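Local coordinates for isomerase/lactonizing enzyme (Agrobacterium tumefaciens, PDB 1RVK), which is of unconfirmed function but belongs to the enolase superfamily, binds magnesium and probably acts as an isomerase or lactonizing enzyme, at residues R128-A133 / D356-V361; I278-G282 / T295-A299; E34-L38 / H49-P54; G220-E224 / N249-P253. One frame throughout, in Å; residues are numbered along the deposited sequence.

Contact 1. Residues R128-A133 / D356-V361; sequences RDKVLA and DGFVHV
The Phe358 ring, on a short strand that pairs antiparallel with the first strand of the TIM-like barrel (130-137), lies between Leu132 and Lys130. Leu132 CD2 sits over the centre of one face, 3.5 Å from the centroid of the Phe358 ring, while Lys130 CE and NZ lie over the opposite face. The ammonium completes a cation-pi contact, Lys130 NZ being 4.3 Å from the Phe358 ring centroid and only 6° off the normal. Lys130 also reaches the His360 ring, with CB over one face and offset toward the rim. Its chi1 of 70° sets CG between N and C, and the extended chain beyond carries CE out across Phe358.

Val131 and Val359 form a hydrogen-bonded pair, with Val359 N to Val131 O at 2.8 Å. The flanking pairs, Lys130 with His360 and Leu132 with Phe358, are non-hydrogen-bonded. On the other side of the sheet Ala133 CB meets Val359 CG2 at 3.7 Å, and helix 313-321 covers Val131 and Val359. Gly357, at positive phi (91°), leads into strand 358-360. A water spans each end, one of them donating to Ala133 O at 2.7 Å and to Gly357 O at 3.0 Å.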
loop_
_atom_site.group_PDB
_atom_site.type_symbol
_atom_site.label_atom_id
_atom_site.label_comp_id
_atom_site.label_asym_id
_atom_site.label_seq_id
_atom_site.Cartn_x
_atom_site.Cartn_y
_atom_site.Cartn_z
ATOM N N ARG A 128 15.661 6.796 -8.305
ATOM C CA ARG A 128 15.930 7.714 -7.196
ATOM C C ARG A 128 16.222 6.995 -5.873
ATOM O O ARG A 128 15.603 5.976 -5.561
ATOM C CB ARG A 128 14.739 8.664 -7.014
ATOM C CG ARG A 128 13.406 7.936 -6.903
ATOM C CD ARG A 128 12.213 8.871 -6.997
ATOM N NE ARG A 128 11.015 8.121 -7.365
ATOM C CZ ARG A 128 9.815 8.656 -7.558
ATOM N NH1 ARG A 128 9.628 9.962 -7.412
ATOM N NH2 ARG A 128 8.804 7.881 -7.926
ATOM N N ASP A 129 17.156 7.538 -5.095
ATOM C CA ASP A 129 17.531 6.947 -3.814
ATOM C C ASP A 129 16.693 7.482 -2.665
ATOM O O ASP A 129 16.682 6.912 -1.574
ATOM C CB ASP A 129 19.011 7.198 -3.527
ATOM C CG ASP A 129 19.906 6.665 -4.622
ATOM O OD1 ASP A 129 19.780 5.468 -4.959
ATOM O OD2 ASP A 129 20.734 7.441 -5.142
ATOM N N LYS A 130 16.007 8.592 -2.910
ATOM C CA LYS A 130 15.137 9.186 -1.908
ATOM C C LYS A 130 13.903 9.684 -2.637
ATOM O O LYS A 130 13.955 9.962 -3.833
ATOM C CB LYS A 130 15.832 10.338 -1.173
ATOM C CG LYS A 130 16.059 11.593 -1.999
ATOM C CD LYS A 130 16.627 12.703 -1.119
ATOM C CE LYS A 130 16.786 14.006 -1.888
ATOM N NZ LYS A 130 17.356 15.082 -1.031
ATOM N N VAL A 131 12.788 9.779 -1.926
ATOM C CA VAL A 131 11.554 10.231 -2.544
ATOM C C VAL A 131 10.641 10.879 -1.520
ATOM O O VAL A 131 10.607 10.472 -0.356
ATOM C CB VAL A 131 10.798 9.056 -3.209
ATOM C CG1 VAL A 131 10.412 8.020 -2.164
ATOM C CG2 VAL A 131 9.561 9.572 -3.932
ATOM N N LEU A 132 9.908 11.894 -1.961
ATOM C CA LEU A 132 8.977 12.587 -1.089
ATOM C C LEU A 132 7.881 11.618 -0.672
ATOM O O LEU A 132 7.452 10.773 -1.457
ATOM C CB LEU A 132 8.331 13.771 -1.813
ATOM C CG LEU A 132 9.199 14.986 -2.141
ATOM C CD1 LEU A 132 8.394 15.957 -2.989
ATOM C CD2 LEU A 132 9.662 15.659 -0.855
ATOM N N ALA A 133 7.432 11.748 0.569
ATOM C CA ALA A 133 6.366 10.900 1.077
ATOM C C ALA A 133 5.249 11.784 1.604
ATOM O O ALA A 133 5.503 12.897 2.071
ATOM C CB ALA A 133 6.895 10.012 2.202
ATOM N N ASP A 356 12.997 16.944 5.961
ATOM C CA ASP A 356 12.523 17.658 4.781
ATOM C C ASP A 356 11.412 16.903 4.051
ATOM O O ASP A 356 10.918 17.356 3.018
ATOM C CB ASP A 356 13.691 17.922 3.826
ATOM C CG ASP A 356 14.642 18.986 4.349
ATOM O OD1 ASP A 356 15.807 19.022 3.900
ATOM O OD2 ASP A 356 14.220 19.797 5.202
ATOM N N GLY A 357 11.021 15.752 4.588
ATOM C CA GLY A 357 9.954 14.980 3.972
ATOM C C GLY A 357 10.394 13.938 2.957
ATOM O O GLY A 357 9.564 13.418 2.209
ATOM N N PHE A 358 11.687 13.635 2.914
ATOM C CA PHE A 358 12.189 12.632 1.984
ATOM C C PHE A 358 12.487 11.309 2.680
ATOM O O PHE A 358 13.180 11.279 3.697
ATOM C CB PHE A 358 13.481 13.096 1.299
ATOM C CG PHE A 358 13.273 14.117 0.218
ATOM C CD1 PHE A 358 13.288 15.474 0.512
ATOM C CD2 PHE A 358 13.073 13.718 -1.101
ATOM C CE1 PHE A 358 13.110 16.424 -0.487
ATOM C CE2 PHE A 358 12.893 14.663 -2.113
ATOM C CZ PHE A 358 12.913 16.017 -1.801
ATOM N N VAL A 359 11.954 10.222 2.130
ATOM C CA VAL A 359 12.224 8.891 2.662
ATOM C C VAL A 359 13.465 8.405 1.914
ATOM O O VAL A 359 13.552 8.550 0.694
ATOM C CB VAL A 359 11.049 7.915 2.393
ATOM C CG1 VAL A 359 11.517 6.469 2.553
ATOM C CG2 VAL A 359 9.910 8.201 3.367
ATOM N N HIS A 360 14.430 7.854 2.644
ATOM C CA HIS A 360 15.659 7.355 2.036
ATOM C C HIS A 360 15.663 5.838 1.997
ATOM O O HIS A 360 15.582 5.185 3.035
ATOM C CB HIS A 360 16.881 7.845 2.820
ATOM C CG HIS A 360 17.128 9.314 2.691
ATOM N ND1 HIS A 360 16.318 10.261 3.281
ATOM C CD2 HIS A 360 18.077 9.999 2.012
ATOM C CE1 HIS A 360 16.759 11.467 2.969
ATOM N NE2 HIS A 360 17.825 11.336 2.201
ATOM N N VAL A 361 15.749 5.275 0.796
ATOM C CA VAL A 361 15.753 3.827 0.654
ATOM C C VAL A 361 17.007 3.255 1.307
ATOM O O VAL A 361 18.127 3.641 0.969
ATOM C CB VAL A 361 15.732 3.393 -0.825
ATOM C CG1 VAL A 361 15.477 1.888 -0.914
ATOM C CG2 VAL A 361 14.666 4.173 -1.588
HETATM O O HOH W 1 18.926 6.130 0.115
HETATM O O HOH W 2 7.086 15.041 1.811
#

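Contact 2. Residues I278-G282 / T295-A299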
loop_
_atom_site.group_PDB
_atom_site.type_symbol
_atom_site.label_atom_id
_atom_site.label_comp_id
_atom_site.label_asym_id
_atom_site.label_seq_id
_atom_site.Cartn_x
_atom_site.Cartn_y
_atom_site.Cartn_z
ATOM N N ILE A 278 -5.181 9.953 -12.970
ATOM C CA ILE A 278 -3.926 9.451 -12.413
ATOM C C ILE A 278 -4.199 7.980 -12.119
ATOM O O ILE A 278 -5.232 7.648 -11.536
ATOM C CB ILE A 278 -3.571 10.155 -11.082
ATOM C CG1 ILE A 278 -3.467 11.668 -11.289
ATOM C CG2 ILE A 278 -2.263 9.604 -10.534
ATOM C CD1 ILE A 278 -3.372 12.452 -9.987
ATOM N N LEU A 279 -3.290 7.099 -12.522
ATOM C CA LEU A 279 -3.483 5.674 -12.287
ATOM C C LEU A 279 -3.030 5.308 -10.877
ATOM O O LEU A 279 -2.320 6.074 -10.220
ATOM C CB LEU A 279 -2.684 4.862 -13.310
ATOM C CG LEU A 279 -3.066 3.390 -13.501
ATOM C CD1 LEU A 279 -4.489 3.302 -14.052
ATOM C CD2 LEU A 279 -2.073 2.717 -14.457
ATOM N N ARG A 280 -3.455 4.144 -10.402
ATOM C CA ARG A 280 -3.044 3.693 -9.080
ATOM C C ARG A 280 -2.719 2.211 -9.150
ATOM O O ARG A 280 -3.313 1.465 -9.932
ATOM C CB ARG A 280 -4.143 3.940 -8.043
ATOM C CG ARG A 280 -3.697 3.726 -6.585
ATOM C CD ARG A 280 -4.549 4.598 -5.664
ATOM N NE ARG A 280 -4.260 4.501 -4.232
ATOM C CZ ARG A 280 -3.142 4.913 -3.636
ATOM N NH1 ARG A 280 -3.013 4.790 -2.319
ATOM N NH2 ARG A 280 -2.143 5.425 -4.344
ATOM N N THR A 281 -1.745 1.798 -8.353
ATOM C CA THR A 281 -1.344 0.406 -8.293
ATOM C C THR A 281 -0.838 0.191 -6.880
ATOM O O THR A 281 -0.873 1.104 -6.056
ATOM C CB THR A 281 -0.211 0.086 -9.297
ATOM O OG1 THR A 281 -0.017 -1.333 -9.362
ATOM C CG2 THR A 281 1.100 0.749 -8.867
ATOM N N GLY A 282 -0.377 -1.020 -6.602
ATOM C CA GLY A 282 0.141 -1.331 -5.286
ATOM C C GLY A 282 0.586 -2.772 -5.331
ATOM O O GLY A 282 -0.068 -3.593 -5.972
ATOM N N THR A 295 2.481 -2.090 -14.279
ATOM C CA THR A 295 1.490 -1.019 -14.225
ATOM C C THR A 295 2.165 0.355 -14.286
ATOM O O THR A 295 1.606 1.298 -14.844
ATOM C CB THR A 295 0.624 -1.098 -12.939
ATOM O OG1 THR A 295 1.440 -0.855 -11.787
ATOM C CG2 THR A 295 -0.017 -2.471 -12.814
HETATM N N MSE A 296 3.362 0.473 -13.716
HETATM C CA MSE A 296 4.084 1.746 -13.743
HETATM C C MSE A 296 4.488 2.078 -15.176
HETATM O O MSE A 296 4.373 3.220 -15.620
HETATM C CB MSE A 296 5.351 1.684 -12.876
HETATM C CG MSE A 296 5.126 1.482 -11.385
HETATM SE SE MSE A 296 4.112 2.905 -10.555
HETATM C CE MSE A 296 5.219 4.416 -11.058
ATOM N N HIS A 297 4.965 1.069 -15.899
ATOM C CA HIS A 297 5.391 1.254 -17.284
ATOM C C HIS A 297 4.196 1.555 -18.183
ATOM O O HIS A 297 4.281 2.374 -19.098
ATOM C CB HIS A 297 6.123 -0.002 -17.759
ATOM C CG HIS A 297 7.361 -0.298 -16.971
ATOM N ND1 HIS A 297 7.978 -1.530 -16.981
ATOM C CD2 HIS A 297 8.100 0.488 -16.152
ATOM C CE1 HIS A 297 9.044 -1.490 -16.201
ATOM N NE2 HIS A 297 9.141 -0.277 -15.687
ATOM N N LEU A 298 3.085 0.878 -17.917
ATOM C CA LEU A 298 1.854 1.089 -18.668
ATOM C C LEU A 298 1.464 2.566 -18.570
ATOM O O LEU A 298 1.222 3.231 -19.578
ATOM C CB LEU A 298 0.742 0.216 -18.080
ATOM C CG LEU A 298 -0.707 0.562 -18.439
ATOM C CD1 LEU A 298 -0.956 0.336 -19.930
ATOM C CD2 LEU A 298 -1.646 -0.298 -17.604
ATOM N N ALA A 299 1.408 3.077 -17.343
ATOM C CA ALA A 299 1.044 4.469 -17.124
ATOM C C ALA A 299 2.017 5.416 -17.816
ATOM O O ALA A 299 1.605 6.368 -18.489
ATOM C CB ALA A 299 1.001 4.771 -15.625
#
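Leu279 and Thr281 face Ala299 and Thr295 across a strand and a helix that run almost exactly antiparallel, at 172° between their directions and with their axes 9.1 Å apart. This is the return geometry of a beta/alpha unit in the barrel: strand 278-281 passes through a connection with the short helix 283-286 to helix 289-301, which comes back along its outer side. Leu279 and Thr281 point at the helix. Arg280, between these two, points the other way, into the barrel, where it hydrogen-bonds the magnesium ligand Glu258 and forms a salt bridge with Glu329.

The polar link is between Thr281 and Thr295. Thr281 OG1 donates to Thr295 OG1 at 2.9 Å, and Thr295 OG1 in turn is hydrogen-bonded to Ala292 O one turn back in its own helix. The torsions differ: Thr281 holds OG1 anti to the backbone N (chi1 -170°), whereas Thr295 tucks OG1 between N and C (chi1 66°), within reach of that carbonyl. The fit is tight, with Thr281 CB 3.1 Å from Thr295 OG1. Thr281 CG2 lies beside the same hydroxyl and also reaches the selenomethionine Met296, whose SE is 4.1 Å away after bends at chi2 and chi3.

Nearer the start of the strand, Leu279 CD2 rests against the helix, 3.9 Å from Ala299 CB and 4.0 Å from Thr295 O, with Leu298 more loosely beside it.

The relay from Thr281 OG1 through Thr295 OG1 to Ala292 O satisfies two buried hydroxyls and ties the strand to the helix by a directional bond within otherwise apolar packing.

Contact 3. Residues E34-L38 / H49-P54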
loop_
_atom_site.group_PDB
_atom_site.type_symbol
_atom_site.label_atom_id
_atom_site.label_comp_id
_atom_site.label_asym_id
_atom_site.label_seq_id
_atom_site.Cartn_x
_atom_site.Cartn_y
_atom_site.Cartn_z
ATOM N N GLU A 34 -1.142 -11.969 15.175
ATOM C CA GLU A 34 -0.385 -12.975 14.446
ATOM C C GLU A 34 0.062 -12.445 13.088
ATOM O O GLU A 34 -0.742 -11.920 12.315
ATOM C CB GLU A 34 -1.224 -14.237 14.252
ATOM C CG GLU A 34 -1.348 -15.099 15.497
ATOM C CD GLU A 34 -2.116 -16.380 15.235
ATOM O OE1 GLU A 34 -2.070 -16.876 14.089
ATOM O OE2 GLU A 34 -2.753 -16.901 16.174
ATOM N N GLN A 35 1.353 -12.582 12.810
ATOM C CA GLN A 35 1.934 -12.139 11.550
ATOM C C GLN A 35 2.662 -13.333 10.942
ATOM O O GLN A 35 3.185 -14.171 11.666
ATOM C CB GLN A 35 2.925 -10.998 11.796
ATOM C CG GLN A 35 3.643 -10.509 10.545
ATOM C CD GLN A 35 2.712 -9.828 9.555
ATOM O OE1 GLN A 35 3.104 -9.522 8.431
ATOM N NE2 GLN A 35 1.477 -9.579 9.975
ATOM N N ALA A 36 2.698 -13.417 9.619
ATOM C CA ALA A 36 3.380 -14.534 8.983
ATOM C C ALA A 36 4.550 -14.075 8.123
ATOM O O ALA A 36 4.506 -13.011 7.504
ATOM C CB ALA A 36 2.395 -15.335 8.137
HETATM N N MSE A 37 5.607 -14.878 8.106
HETATM C CA MSE A 37 6.770 -14.575 7.289
HETATM C C MSE A 37 6.985 -15.753 6.353
HETATM O O MSE A 37 7.073 -16.902 6.798
HETATM C CB MSE A 37 8.027 -14.358 8.142
HETATM C CG MSE A 37 9.285 -14.093 7.300
HETATM SE SE MSE A 37 10.926 -13.729 8.304
HETATM C CE MSE A 37 11.211 -15.501 9.037
ATOM N N LEU A 38 7.033 -15.460 5.058
ATOM C CA LEU A 38 7.255 -16.480 4.044
ATOM C C LEU A 38 8.739 -16.467 3.689
ATOM O O LEU A 38 9.312 -15.403 3.443
ATOM C CB LEU A 38 6.421 -16.171 2.797
ATOM C CG LEU A 38 6.447 -17.128 1.593
ATOM C CD1 LEU A 38 7.807 -17.121 0.934
ATOM C CD2 LEU A 38 6.069 -18.526 2.037
ATOM N N HIS A 49 12.800 -13.392 2.026
ATOM C CA HIS A 49 11.662 -13.325 2.941
ATOM C C HIS A 49 10.660 -12.226 2.610
ATOM O O HIS A 49 10.999 -11.233 1.968
ATOM C CB HIS A 49 12.159 -13.068 4.367
ATOM C CG HIS A 49 13.404 -13.814 4.723
ATOM N ND1 HIS A 49 13.395 -15.133 5.118
ATOM C CD2 HIS A 49 14.703 -13.429 4.722
ATOM C CE1 HIS A 49 14.636 -15.530 5.346
ATOM N NE2 HIS A 49 15.448 -14.515 5.114
ATOM N N SER A 50 9.429 -12.406 3.080
ATOM C CA SER A 50 8.380 -11.414 2.886
ATOM C C SER A 50 7.277 -11.647 3.918
ATOM O O SER A 50 6.988 -12.786 4.281
ATOM C CB SER A 50 7.818 -11.491 1.464
ATOM O OG SER A 50 7.184 -10.268 1.125
ATOM N N PHE A 51 6.666 -10.562 4.385
ATOM C CA PHE A 51 5.627 -10.631 5.408
ATOM C C PHE A 51 4.206 -10.445 4.893
ATOM O O PHE A 51 3.977 -9.730 3.919
ATOM C CB PHE A 51 5.906 -9.569 6.474
ATOM C CG PHE A 51 7.207 -9.764 7.191
ATOM C CD1 PHE A 51 7.293 -10.630 8.273
ATOM C CD2 PHE A 51 8.362 -9.117 6.754
ATOM C CE1 PHE A 51 8.512 -10.852 8.915
ATOM C CE2 PHE A 51 9.584 -9.332 7.389
ATOM C CZ PHE A 51 9.658 -10.202 8.471
ATOM N N THR A 52 3.254 -11.092 5.563
ATOM C CA THR A 52 1.842 -10.978 5.207
ATOM C C THR A 52 0.982 -11.584 6.309
ATOM O O THR A 52 1.503 -12.120 7.287
ATOM C CB THR A 52 1.521 -11.694 3.873
ATOM O OG1 THR A 52 0.225 -11.287 3.417
ATOM C CG2 THR A 52 1.538 -13.206 4.052
ATOM N N ALA A 53 -0.334 -11.486 6.157
ATOM C CA ALA A 53 -1.259 -12.035 7.141
ATOM C C ALA A 53 -1.274 -13.557 7.023
ATOM O O ALA A 53 -1.234 -14.101 5.921
ATOM C CB ALA A 53 -2.659 -11.475 6.915
ATOM N N PRO A 54 -1.357 -14.260 8.162
ATOM C CA PRO A 54 -1.378 -15.726 8.226
ATOM C C PRO A 54 -2.279 -16.446 7.220
ATOM O O PRO A 54 -1.842 -17.391 6.566
ATOM C CB PRO A 54 -1.797 -15.998 9.670
ATOM C CG PRO A 54 -1.170 -14.852 10.410
ATOM C CD PRO A 54 -1.498 -13.677 9.510
#
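Met37, a selenomethionine, runs alongside Phe51 in the beta hairpin of strands 30-42 and 47-52. Its CB starts 3.6 Å from Phe51 CE1, and CG continues past the same atom at 3.7 Å. With chi1 and chi2 both near 180°, the chain stays extended beside the ring until SE, which lies 3.8 Å from Phe51 CZ. This is a Met-aromatic contact made obliquely, the selenium standing 48° off the ring normal. The same SE approaches the His49 ring, also obliquely, and only then does chi3 (70°) bend CE aside.

The backbone holds the two strands in register. Met37 and Phe51 are a non-hydrogen-bonded pair between the hydrogen-bonded pairs Ala36-Thr52 and Leu38-Ser50, where Leu38 N meets Ser50 O at 2.8 Å. Beyond Thr52 the strand ends, but Pro54 still packs against the partner strand, its CD 3.4 Å from Glu34 O.

Strand 30-42 is the middle of the three-stranded sheet in the N-terminal domain, with strand 3-15 along its other edge. Leu38, Ser50 and Thr52 pack on helix 98-116, and Val57 touches Ala36 and Thr52, whereas Met37 and Phe51 pack on Ile376 of the C-terminal helix 373-378.

Contact 4. Residues G220-E224 / N249-P253; sequences GRGLE and NLDIP
Gly220 and Leu250 bring a helix and an irregular connection together, their CA atoms 6.4 Å apart, and the chain after helix 240-249 then passes the last turn of helix 213-224 until Ile252 lies level with Glu224. These are neighbouring helices of the barrel's outer layer, and residues 249-253 lead from the second into strand 254-256.

Gly220 presents bare backbone to Leu250. With no side chain there, both methyls of Leu250 lie directly on the glycine: CD2 sits 3.7 Å from Gly220 CA and CD1 3.8 Å from the same atom. Ile252 meets the helix further along. Its CG1 is anti to the backbone N (chi1 -177°), which sends CD1 to Leu223, 3.8 Å from Leu223 CD2 and 4.0 Å from Leu223 CB. Ile231 of strand 230-232 touches both Leu223 and Ile252, so this apolar patch continues inward to the barrel wall.

The outer rim is polar. Arg221 stretches back over the connection, with Asn249 O over one face of its guanidinium but no hydrogen bond between them. Glu224, with chi1 at -115°, off the staggered positions, and a bend at chi2, brings its carboxylate to Asp251, the two carboxylate planes standing 73° apart.

Glu224 OE2 and Asp251 OD1 are 3.0 Å apart, both acceptors when ionised. Such an approach at an exposed rim would be unfavourable between two full charges, and might be eased by protonation of one group or by solvent. With no hydrogen bond across it, the contact probably rests on Leu250 against Gly220 and Ile252 against Leu223.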
loop_
_atom_site.group_PDB
_atom_site.type_symbol
_atom_site.label_atom_id
_atom_site.label_comp_id
_atom_site.label_asym_id
_atom_site.label_seq_id
_atom_site.Cartn_x
_atom_site.Cartn_y
_atom_site.Cartn_z
ATOM N N GLY A 220 -16.647 15.816 -4.527
ATOM C CA GLY A 220 -15.658 16.359 -5.442
ATOM C C GLY A 220 -15.815 17.848 -5.689
ATOM O O GLY A 220 -14.829 18.581 -5.751
ATOM N N ARG A 221 -17.057 18.295 -5.837
ATOM C CA ARG A 221 -17.331 19.706 -6.074
ATOM C C ARG A 221 -16.874 20.562 -4.899
ATOM O O ARG A 221 -16.377 21.674 -5.084
ATOM C CB ARG A 221 -18.826 19.922 -6.319
ATOM C CG ARG A 221 -19.297 19.429 -7.671
ATOM C CD ARG A 221 -20.754 19.787 -7.918
ATOM N NE ARG A 221 -21.130 19.579 -9.314
ATOM C CZ ARG A 221 -20.624 20.264 -10.335
ATOM N NH1 ARG A 221 -19.717 21.210 -10.121
ATOM N NH2 ARG A 221 -21.020 20.001 -11.573
ATOM N N GLY A 222 -17.048 20.039 -3.692
ATOM C CA GLY A 222 -16.641 20.771 -2.507
ATOM C C GLY A 222 -15.132 20.874 -2.409
ATOM O O GLY A 222 -14.603 21.842 -1.869
ATOM N N LEU A 223 -14.437 19.873 -2.935
ATOM C CA LEU A 223 -12.978 19.850 -2.907
ATOM C C LEU A 223 -12.369 20.926 -3.799
ATOM O O LEU A 223 -11.263 21.397 -3.546
ATOM C CB LEU A 223 -12.466 18.476 -3.350
ATOM C CG LEU A 223 -12.372 17.353 -2.315
ATOM C CD1 LEU A 223 -13.567 17.365 -1.393
ATOM C CD2 LEU A 223 -12.262 16.023 -3.039
ATOM N N GLU A 224 -13.099 21.307 -4.844
ATOM C CA GLU A 224 -12.631 22.317 -5.787
ATOM C C GLU A 224 -12.132 23.598 -5.126
ATOM O O GLU A 224 -11.028 24.058 -5.410
ATOM C CB GLU A 224 -13.743 22.661 -6.785
ATOM C CG GLU A 224 -13.426 22.278 -8.226
ATOM C CD GLU A 224 -12.257 23.066 -8.803
ATOM O OE1 GLU A 224 -11.158 23.027 -8.210
ATOM O OE2 GLU A 224 -12.438 23.721 -9.852
ATOM N N ASN A 249 -17.074 14.888 -14.892
ATOM C CA ASN A 249 -17.818 15.921 -14.179
ATOM C C ASN A 249 -17.055 16.683 -13.098
ATOM O O ASN A 249 -17.577 17.645 -12.539
ATOM C CB ASN A 249 -19.092 15.326 -13.566
ATOM C CG ASN A 249 -20.157 15.032 -14.608
ATOM O OD1 ASN A 249 -20.124 14.001 -15.281
ATOM N ND2 ASN A 249 -21.098 15.955 -14.759
ATOM N N LEU A 250 -15.834 16.258 -12.789
ATOM C CA LEU A 250 -15.043 16.940 -11.767
ATOM C C LEU A 250 -13.808 17.597 -12.356
ATOM O O LEU A 250 -13.273 17.132 -13.354
ATOM C CB LEU A 250 -14.579 15.956 -10.686
ATOM C CG LEU A 250 -15.588 15.329 -9.727
ATOM C CD1 LEU A 250 -14.831 14.564 -8.647
ATOM C CD2 LEU A 250 -16.446 16.411 -9.088
ATOM N N ASP A 251 -13.359 18.679 -11.731
ATOM C CA ASP A 251 -12.152 19.361 -12.175
ATOM C C ASP A 251 -10.956 18.716 -11.469
ATOM O O ASP A 251 -9.893 18.541 -12.061
ATOM C CB ASP A 251 -12.215 20.854 -11.833
ATOM C CG ASP A 251 -13.056 21.645 -12.822
ATOM O OD1 ASP A 251 -13.269 22.853 -12.586
ATOM O OD2 ASP A 251 -13.496 21.066 -13.838
ATOM N N ILE A 252 -11.146 18.356 -10.202
ATOM C CA ILE A 252 -10.082 17.733 -9.416
ATOM C C ILE A 252 -9.716 16.366 -9.988
ATOM O O ILE A 252 -10.588 15.589 -10.386
ATOM C CB ILE A 252 -10.498 17.575 -7.922
ATOM C CG1 ILE A 252 -9.338 16.984 -7.115
ATOM C CG2 ILE A 252 -11.726 16.677 -7.802
ATOM C CD1 ILE A 252 -9.574 16.969 -5.604
ATOM N N PRO A 253 -8.412 16.062 -10.057
ATOM C CA PRO A 253 -7.976 14.769 -10.591
ATOM C C PRO A 253 -8.506 13.584 -9.786
ATOM O O PRO A 253 -8.556 13.620 -8.552
ATOM C CB PRO A 253 -6.455 14.865 -10.526
ATOM C CG PRO A 253 -6.209 16.336 -10.747
ATOM C CD PRO A 253 -7.260 16.960 -9.854
#

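Along the chain, contact 3 closes first, within the N-terminal domain; contact 1 then opens at the first barrel strand and closes only near the C-terminus, with contacts 4 and 2 following one another in between. Contacts 1 and 2 reach the same barrel sheet, their centres about 20 Å apart. Contacts 2 and 4 touch through Ile278 CD1 and Pro253 CB at 4.0 Å, linking neighbouring beta/alpha units. Contacts 3 and 4 lie about 39 Å apart between centres, on opposite sides of the chain's centre. The set thus spans the two-domain plan of the superfamily: a barrel holding magnesium through Asp206, Glu232 and Glu258, and an alpha+beta N-terminal domain packed against the C-terminal part of the chain.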